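Local coordinates for SWD1-like protein (Myceliophthora thermophila, PDB 6E29) that forms the WD-repeat beta-propeller domain of the Cps50 (Swd1) subunit of COMPASS, and so probably helps assemble this histone H3 methyltransferase complex, at residues Val232-Gln235 against Ile239-Phe242; His294-Trp299 against Ala327-Cys332. All coordinates share one frame; numbering follows the deposited sequence.

Both contacts are buried in the seven-bladed propeller, but they work at different levels of it. Contact 1 lies within one blade, where strands 229-234 and 239-243 form a hairpin held by backbone hydrogen bonds, a bridging water and one Val-Phe contact. Contact 2 lies between two blades: strands 296-300 and 328-333 belong to different sheets and meet through aliphatic side chains. The centres are about 17 Å apart, and the two contacts touch where CD1 of Ile-239 packs on CZ3 of Trp-299 at 3.7 Å. The blade containing 294-299 comes next after that of contact 1 and meets the closing blade in contact 2.

Contact 1 (Val232-Gln235 against Ile239-Phe242); sequences VNAQ and IRTF
The carbonyl oxygen of Val-232 is gripped twice from the facing strand, once directly and once through water. Arg-240 N donates to Val-232 O at 3.1 Å, with an N-H...O angle of 163° and the donor in the carbonyl plane. Water 1 gives a hydrogen to the same oxygen at 3.0 Å and takes one from Arg-240 NH1 at 2.8 Å, lying at the edge of the guanidinium and in its plane. The return bond, from Val-232 N to Arg-240 O, is shorter at 2.8 Å but more bent. These paired bonds make Val-232 and Arg-240 an antiparallel hydrogen-bonded pair in the hairpin of strands 229-234 and 239-243, the two middle strands of a four-stranded propeller blade.

Beyond this pair, Val-232 turns CG2 back beside its own backbone N, CG1 being anti to that atom (chi1 -179°), and the methyl meets Phe-242 CE2 obliquely at 3.6 Å. Ile-213 touches both of these side chains. The neighbouring Asn-233 lies on the other face of the sheet with Ile-239; its OD1 comes within 3.9 Å of Ile-239 CG1, while its ND2 bonds to Trp-274 O on the next blade.

The guanidinium has a second claim on it, since NH2 forms a salt bridge with Asp-236 in the turn. Held by that carboxylate and by the water, the arginine ties the turn to the strand backbone, and its positive charge probably polarises the water and strengthens its hold on the Val-232 carbonyl.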
ATOM      1  N   VAL B 232       0.275  -8.501   4.921  1.00 22.31           N
ATOM      2  CA  VAL B 232      -1.145  -8.206   4.812  1.00 22.68           C
ATOM      3  C   VAL B 232      -1.637  -7.665   6.156  1.00 20.65           C
ATOM      4  O   VAL B 232      -1.437  -8.305   7.173  1.00 23.54           O
ATOM      5  CB  VAL B 232      -1.981  -9.440   4.461  1.00 25.05           C
ATOM      6  CG1 VAL B 232      -3.474  -9.016   4.340  1.00 27.08           C
ATOM      7  CG2 VAL B 232      -1.480 -10.125   3.176  1.00 20.04           C
ATOM      8  N   ASN B 233      -2.219  -6.474   6.165  1.00 20.02           N
ATOM      9  CA  ASN B 233      -2.893  -5.973   7.360  1.00 22.87           C
ATOM     10  C   ASN B 233      -4.389  -6.048   7.103  1.00 27.45           C
ATOM     11  O   ASN B 233      -4.861  -5.611   6.043  1.00 30.63           O
ATOM     12  CB  ASN B 233      -2.508  -4.535   7.710  1.00 25.11           C
ATOM     13  CG  ASN B 233      -3.038  -4.111   9.089  1.00 31.52           C
ATOM     14  OD1 ASN B 233      -3.222  -4.953   9.977  1.00 33.24           O
ATOM     15  ND2 ASN B 233      -3.299  -2.830   9.259  1.00 28.07           N
ATOM     16  N   ALA B 234      -5.125  -6.526   8.085  1.00 25.44           N
ATOM     17  CA  ALA B 234      -6.570  -6.659   7.953  1.00 28.34           C
ATOM     18  C   ALA B 234      -7.222  -6.359   9.290  1.00 41.25           C
ATOM     19  O   ALA B 234      -6.581  -6.378  10.341  1.00 43.87           O
ATOM     20  CB  ALA B 234      -6.951  -8.068   7.453  1.00 27.21           C
ATOM     21  N   GLN B 235      -8.516  -6.124   9.255  1.00 29.35           N
ATOM     22  CA  GLN B 235      -9.190  -5.592  10.420  1.00 32.79           C
ATOM     23  C   GLN B 235      -9.527  -6.653  11.461  1.00 36.61           C
ATOM     24  O   GLN B 235     -10.366  -6.400  12.315  1.00 40.86           O
ATOM     25  CB  GLN B 235     -10.469  -4.883   9.987  1.00 35.38           C
ATOM     26  CG  GLN B 235     -10.205  -3.511   9.344  1.00 47.04           C
ATOM     27  CD  GLN B 235     -11.520  -2.720   9.208  1.00 54.41           C
ATOM     28  OE1 GLN B 235     -12.614  -3.306   9.219  1.00 62.81           O
ATOM     29  NE2 GLN B 235     -11.418  -1.394   9.111  1.00 57.58           N
ATOM     30  N   ILE B 239      -1.758  -9.510  11.820  1.00 24.96           N
ATOM     31  CA  ILE B 239      -0.878  -9.226  10.694  1.00 23.80           C
ATOM     32  C   ILE B 239      -0.359 -10.559  10.175  1.00 28.22           C
ATOM     33  O   ILE B 239      -0.103 -11.488  10.960  1.00 24.25           O
ATOM     34  CB  ILE B 239       0.269  -8.287  11.108  1.00 20.55           C
ATOM     35  CG1 ILE B 239      -0.290  -6.986  11.666  1.00 24.68           C
ATOM     36  CG2 ILE B 239       1.159  -7.969   9.862  1.00 22.20           C
ATOM     37  CD1 ILE B 239       0.785  -6.123  12.487  1.00 20.06           C
ATOM     38  N   ARG B 240      -0.261 -10.686   8.847  1.00 20.99           N
ATOM     39  CA  ARG B 240       0.108 -11.968   8.252  1.00 23.62           C
ATOM     40  C   ARG B 240       1.126 -11.756   7.159  1.00 24.62           C
ATOM     41  O   ARG B 240       1.024 -10.778   6.410  1.00 23.29           O
ATOM     42  CB  ARG B 240      -1.091 -12.655   7.602  1.00 20.98           C
ATOM     43  CG  ARG B 240      -2.161 -13.016   8.690  1.00 28.50           C
ATOM     44  CD  ARG B 240      -3.426 -13.518   7.993  1.00 26.49           C
ATOM     45  NE  ARG B 240      -4.491 -13.939   8.912  1.00 28.53           N
ATOM     46  CZ  ARG B 240      -5.441 -13.148   9.392  1.00 31.06           C
ATOM     47  NH1 ARG B 240      -5.491 -11.845   9.074  1.00 25.17           N
ATOM     48  NH2 ARG B 240      -6.361 -13.668  10.212  1.00 34.02           N
ATOM     49  N   THR B 241       2.069 -12.686   7.060  1.00 20.61           N
ATOM     50  CA  THR B 241       2.962 -12.776   5.917  1.00 23.32           C
ATOM     51  C   THR B 241       2.678 -14.073   5.181  1.00 31.69           C
ATOM     52  O   THR B 241       2.325 -15.091   5.789  1.00 29.67           O
ATOM     53  CB  THR B 241       4.418 -12.714   6.327  1.00 21.15           C
ATOM     54  OG1 THR B 241       4.682 -13.692   7.356  1.00 27.38           O
ATOM     55  CG2 THR B 241       4.733 -11.275   6.848  1.00 21.61           C
ATOM     56  N   PHE B 242       2.819 -14.026   3.870  1.00 21.82           N
ATOM     57  CA  PHE B 242       2.595 -15.193   3.030  1.00 21.44           C
ATOM     58  C   PHE B 242       3.730 -15.351   2.046  1.00 27.71           C
ATOM     59  O   PHE B 242       4.352 -14.366   1.628  1.00 35.48           O
ATOM     60  CB  PHE B 242       1.320 -15.107   2.210  1.00 27.68           C
ATOM     61  CG  PHE B 242       0.092 -14.981   3.009  1.00 25.29           C
ATOM     62  CD1 PHE B 242      -0.746 -16.077   3.219  1.00 24.06           C
ATOM     63  CD2 PHE B 242      -0.257 -13.732   3.522  1.00 30.85           C
ATOM     64  CE1 PHE B 242      -1.892 -15.922   3.996  1.00 32.38           C
ATOM     65  CE2 PHE B 242      -1.364 -13.577   4.276  1.00 30.07           C
ATOM     66  CZ  PHE B 242      -2.210 -14.690   4.505  1.00 29.19           C
TER
HETATM   67  O   HOH W   1      -3.787  -9.917   7.989  1.00 27.33           O

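Contact 2 (His294-Trp299 against Ala327-Cys332); sequences HELYIW and ALLAAC
In Leu-329, CG lies opposite the backbone N (chi1 172°) and the second torsion leaves CD2 as the extended tip facing the other sheet, while Leu-296 and Ile-298 both swing their chains beside their own nitrogens and then extend them, with chi2 of 176° and 177°. The ends meet head-on. Leu-329 CD2 sits 4.0 Å from Ile-298 CD1 and 4.2 Å from Leu-296 CD1, so one methyl serves two residues that are two apart on the same strand. Leu-296 CD1 in turn has a second neighbour, Ala-331 CB, also at 4.2 Å. In all four residues the bond from CA to CB is directed at the opposing segment.

The strand axes stay 10.8 Å apart, twice the spacing of paired strands, because this is face-to-face packing of adjacent blades in a beta-propeller. Strand 296-300 is the third of its blade; strand 328-333 belongs to the blade in which N-terminal strand 19-23 pairs with C-terminal strand 339-343, the Velcro closure familiar from WD-repeat propellers. Trp-342 on the latter strand touches both Leu-296 and Ala-331, and Val-344 just beyond it lies against Ile-298 and Leu-329. From strand 317-322 of the same blade, Gln-317 reaches Leu-296 and Ala-331. On the reverse face of strand 296-300, the rings of Tyr-297 and Trp-299 each pack edge-to-face with that of Trp-274.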
ATOM      1  N   HIS B 294       0.203   4.530  21.481  1.00 33.88           N
ATOM      2  CA  HIS B 294       1.330   5.298  20.951  1.00 32.35           C
ATOM      3  C   HIS B 294       2.464   4.431  20.415  1.00 39.85           C
ATOM      4  O   HIS B 294       3.310   4.928  19.665  1.00 44.40           O
ATOM      5  CB  HIS B 294       1.857   6.262  22.046  1.00 38.51           C
ATOM      6  CG  HIS B 294       2.373   5.564  23.266  1.00 60.33           C
ATOM      7  ND1 HIS B 294       1.540   5.014  24.219  1.00 66.69           N
ATOM      8  CD2 HIS B 294       3.640   5.304  23.678  1.00 58.97           C
ATOM      9  CE1 HIS B 294       2.270   4.457  25.172  1.00 55.28           C
ATOM     10  NE2 HIS B 294       3.548   4.623  24.870  1.00 54.91           N
ATOM     11  N   GLU B 295       2.471   3.147  20.724  1.00 39.57           N
ATOM     12  CA  GLU B 295       3.621   2.301  20.448  1.00 32.52           C
ATOM     13  C   GLU B 295       3.732   1.886  18.988  1.00 41.33           C
ATOM     14  O   GLU B 295       2.754   1.825  18.226  1.00 31.85           O
ATOM     15  CB  GLU B 295       3.554   1.054  21.339  1.00 42.71           C
ATOM     16  CG  GLU B 295       3.668   1.406  22.806  1.00 42.32           C
ATOM     17  CD  GLU B 295       2.346   1.322  23.560  1.00 46.23           C
ATOM     18  OE1 GLU B 295       2.390   1.208  24.789  1.00 50.33           O
ATOM     19  OE2 GLU B 295       1.276   1.340  22.921  1.00 60.99           O
ATOM     20  N   LEU B 296       4.961   1.574  18.607  1.00 29.72           N
ATOM     21  CA  LEU B 296       5.236   0.832  17.385  1.00 25.13           C
ATOM     22  C   LEU B 296       5.784  -0.526  17.780  1.00 26.41           C
ATOM     23  O   LEU B 296       6.565  -0.630  18.733  1.00 29.63           O
ATOM     24  CB  LEU B 296       6.270   1.551  16.501  1.00 26.74           C
ATOM     25  CG  LEU B 296       5.946   2.958  16.004  1.00 29.44           C
ATOM     26  CD1 LEU B 296       7.155   3.465  15.236  1.00 37.61           C
ATOM     27  CD2 LEU B 296       4.718   2.948  15.057  1.00 26.15           C
ATOM     28  N   TYR B 297       5.387  -1.567  17.051  1.00 25.09           N
ATOM     29  CA  TYR B 297       5.830  -2.918  17.343  1.00 20.94           C
ATOM     30  C   TYR B 297       6.701  -3.371  16.191  1.00 23.86           C
ATOM     31  O   TYR B 297       6.361  -3.109  15.038  1.00 24.75           O
ATOM     32  CB  TYR B 297       4.638  -3.876  17.499  1.00 24.31           C
ATOM     33  CG  TYR B 297       3.905  -3.611  18.827  1.00 30.38           C
ATOM     34  CD1 TYR B 297       3.098  -2.485  18.981  1.00 28.69           C
ATOM     35  CD2 TYR B 297       4.023  -4.487  19.904  1.00 41.48           C
ATOM     36  CE1 TYR B 297       2.438  -2.233  20.181  1.00 29.57           C
ATOM     37  CE2 TYR B 297       3.351  -4.246  21.110  1.00 46.77           C
ATOM     38  CZ  TYR B 297       2.569  -3.109  21.233  1.00 47.12           C
ATOM     39  OH  TYR B 297       1.899  -2.847  22.412  1.00 42.34           O
ATOM     40  N   ILE B 298       7.784  -4.100  16.502  1.00 25.87           N
ATOM     41  CA  ILE B 298       8.649  -4.681  15.465  1.00 22.19           C
ATOM     42  C   ILE B 298       8.818  -6.174  15.753  1.00 24.08           C
ATOM     43  O   ILE B 298       9.245  -6.554  16.848  1.00 26.87           O
ATOM     44  CB  ILE B 298      10.013  -3.980  15.409  1.00 24.07           C
ATOM     45  CG1 ILE B 298       9.822  -2.454  15.228  1.00 21.90           C
ATOM     46  CG2 ILE B 298      10.839  -4.534  14.278  1.00 23.76           C
ATOM     47  CD1 ILE B 298      11.197  -1.680  15.242  1.00 27.55           C
ATOM     48  N   TRP B 299       8.438  -7.012  14.790  1.00 23.28           N
ATOM     49  CA  TRP B 299       8.665  -8.456  14.849  1.00 23.62           C
ATOM     50  C   TRP B 299       9.723  -8.866  13.822  1.00 21.43           C
ATOM     51  O   TRP B 299       9.947  -8.173  12.817  1.00 23.19           O
ATOM     52  CB  TRP B 299       7.385  -9.226  14.556  1.00 27.31           C
ATOM     53  CG  TRP B 299       6.255  -8.987  15.470  1.00 31.72           C
ATOM     54  CD1 TRP B 299       5.909  -9.749  16.581  1.00 31.12           C
ATOM     55  CD2 TRP B 299       5.233  -7.986  15.334  1.00 26.98           C
ATOM     56  NE1 TRP B 299       4.769  -9.253  17.140  1.00 27.41           N
ATOM     57  CE2 TRP B 299       4.323  -8.179  16.404  1.00 27.38           C
ATOM     58  CE3 TRP B 299       4.993  -6.949  14.408  1.00 22.85           C
ATOM     59  CZ2 TRP B 299       3.206  -7.350  16.599  1.00 30.41           C
ATOM     60  CZ3 TRP B 299       3.873  -6.137  14.587  1.00 23.42           C
ATOM     61  CH2 TRP B 299       2.986  -6.347  15.673  1.00 29.29           C
ATOM     62  N   ALA B 327      18.763   0.549   8.457  1.00 23.87           N
ATOM     63  CA  ALA B 327      17.795   0.176   9.506  1.00 21.98           C
ATOM     64  C   ALA B 327      17.210   1.454  10.132  1.00 33.03           C
ATOM     65  O   ALA B 327      17.552   1.889  11.248  1.00 28.95           O
ATOM     66  CB  ALA B 327      18.494  -0.700  10.554  1.00 27.39           C
ATOM     67  N   LEU B 328      16.400   2.128   9.344  1.00 22.51           N
ATOM     68  CA  LEU B 328      15.729   3.374   9.730  1.00 26.56           C
ATOM     69  C   LEU B 328      14.234   3.198   9.520  1.00 28.21           C
ATOM     70  O   LEU B 328      13.806   2.739   8.451  1.00 24.53           O
ATOM     71  CB  LEU B 328      16.227   4.575   8.886  1.00 26.07           C
ATOM     72  CG  LEU B 328      17.719   4.903   8.934  1.00 35.72           C
ATOM     73  CD1 LEU B 328      18.107   5.926   7.853  1.00 33.50           C
ATOM     74  CD2 LEU B 328      18.038   5.440  10.352  1.00 33.59           C
ATOM     75  N   LEU B 329      13.419   3.600  10.505  1.00 24.98           N
ATOM     76  CA  LEU B 329      11.964   3.386  10.424  1.00 20.18           C
ATOM     77  C   LEU B 329      11.342   4.763  10.610  1.00 25.98           C
ATOM     78  O   LEU B 329      11.593   5.402  11.637  1.00 23.47           O
ATOM     79  CB  LEU B 329      11.493   2.406  11.533  1.00 20.03           C
ATOM     80  CG  LEU B 329       9.991   2.196  11.733  1.00 21.39           C
ATOM     81  CD1 LEU B 329       9.297   1.661  10.408  1.00 22.76           C
ATOM     82  CD2 LEU B 329       9.766   1.218  12.892  1.00 29.91           C
ATOM     83  N   ALA B 330      10.592   5.252   9.611  1.00 26.17           N
ATOM     84  CA  ALA B 330       9.948   6.557   9.705  1.00 25.88           C
ATOM     85  C   ALA B 330       8.470   6.366  10.007  1.00 26.70           C
ATOM     86  O   ALA B 330       7.826   5.440   9.502  1.00 25.24           O
ATOM     87  CB  ALA B 330      10.102   7.351   8.399  1.00 21.28           C
ATOM     88  N   ALA B 331       7.908   7.297  10.763  1.00 26.67           N
ATOM     89  CA  ALA B 331       6.491   7.199  11.132  1.00 28.81           C
ATOM     90  C   ALA B 331       5.836   8.573  11.175  1.00 30.40           C
ATOM     91  O   ALA B 331       6.460   9.554  11.571  1.00 27.34           O
ATOM     92  CB  ALA B 331       6.319   6.510  12.484  1.00 23.23           C
ATOM     93  N   CYS B 332       4.565   8.639  10.773  1.00 25.06           N
ATOM     94  CA  CYS B 332       3.770   9.857  10.763  1.00 23.75           C
ATOM     95  C   CYS B 332       2.914   9.865  12.000  1.00 30.57           C
ATOM     96  O   CYS B 332       2.132   8.933  12.212  1.00 36.62           O
ATOM     97  CB  CYS B 332       2.866   9.900   9.528  1.00 36.27           C
ATOM     98  SG  CYS B 332       3.778   9.733   7.999  1.00 35.72           S
TER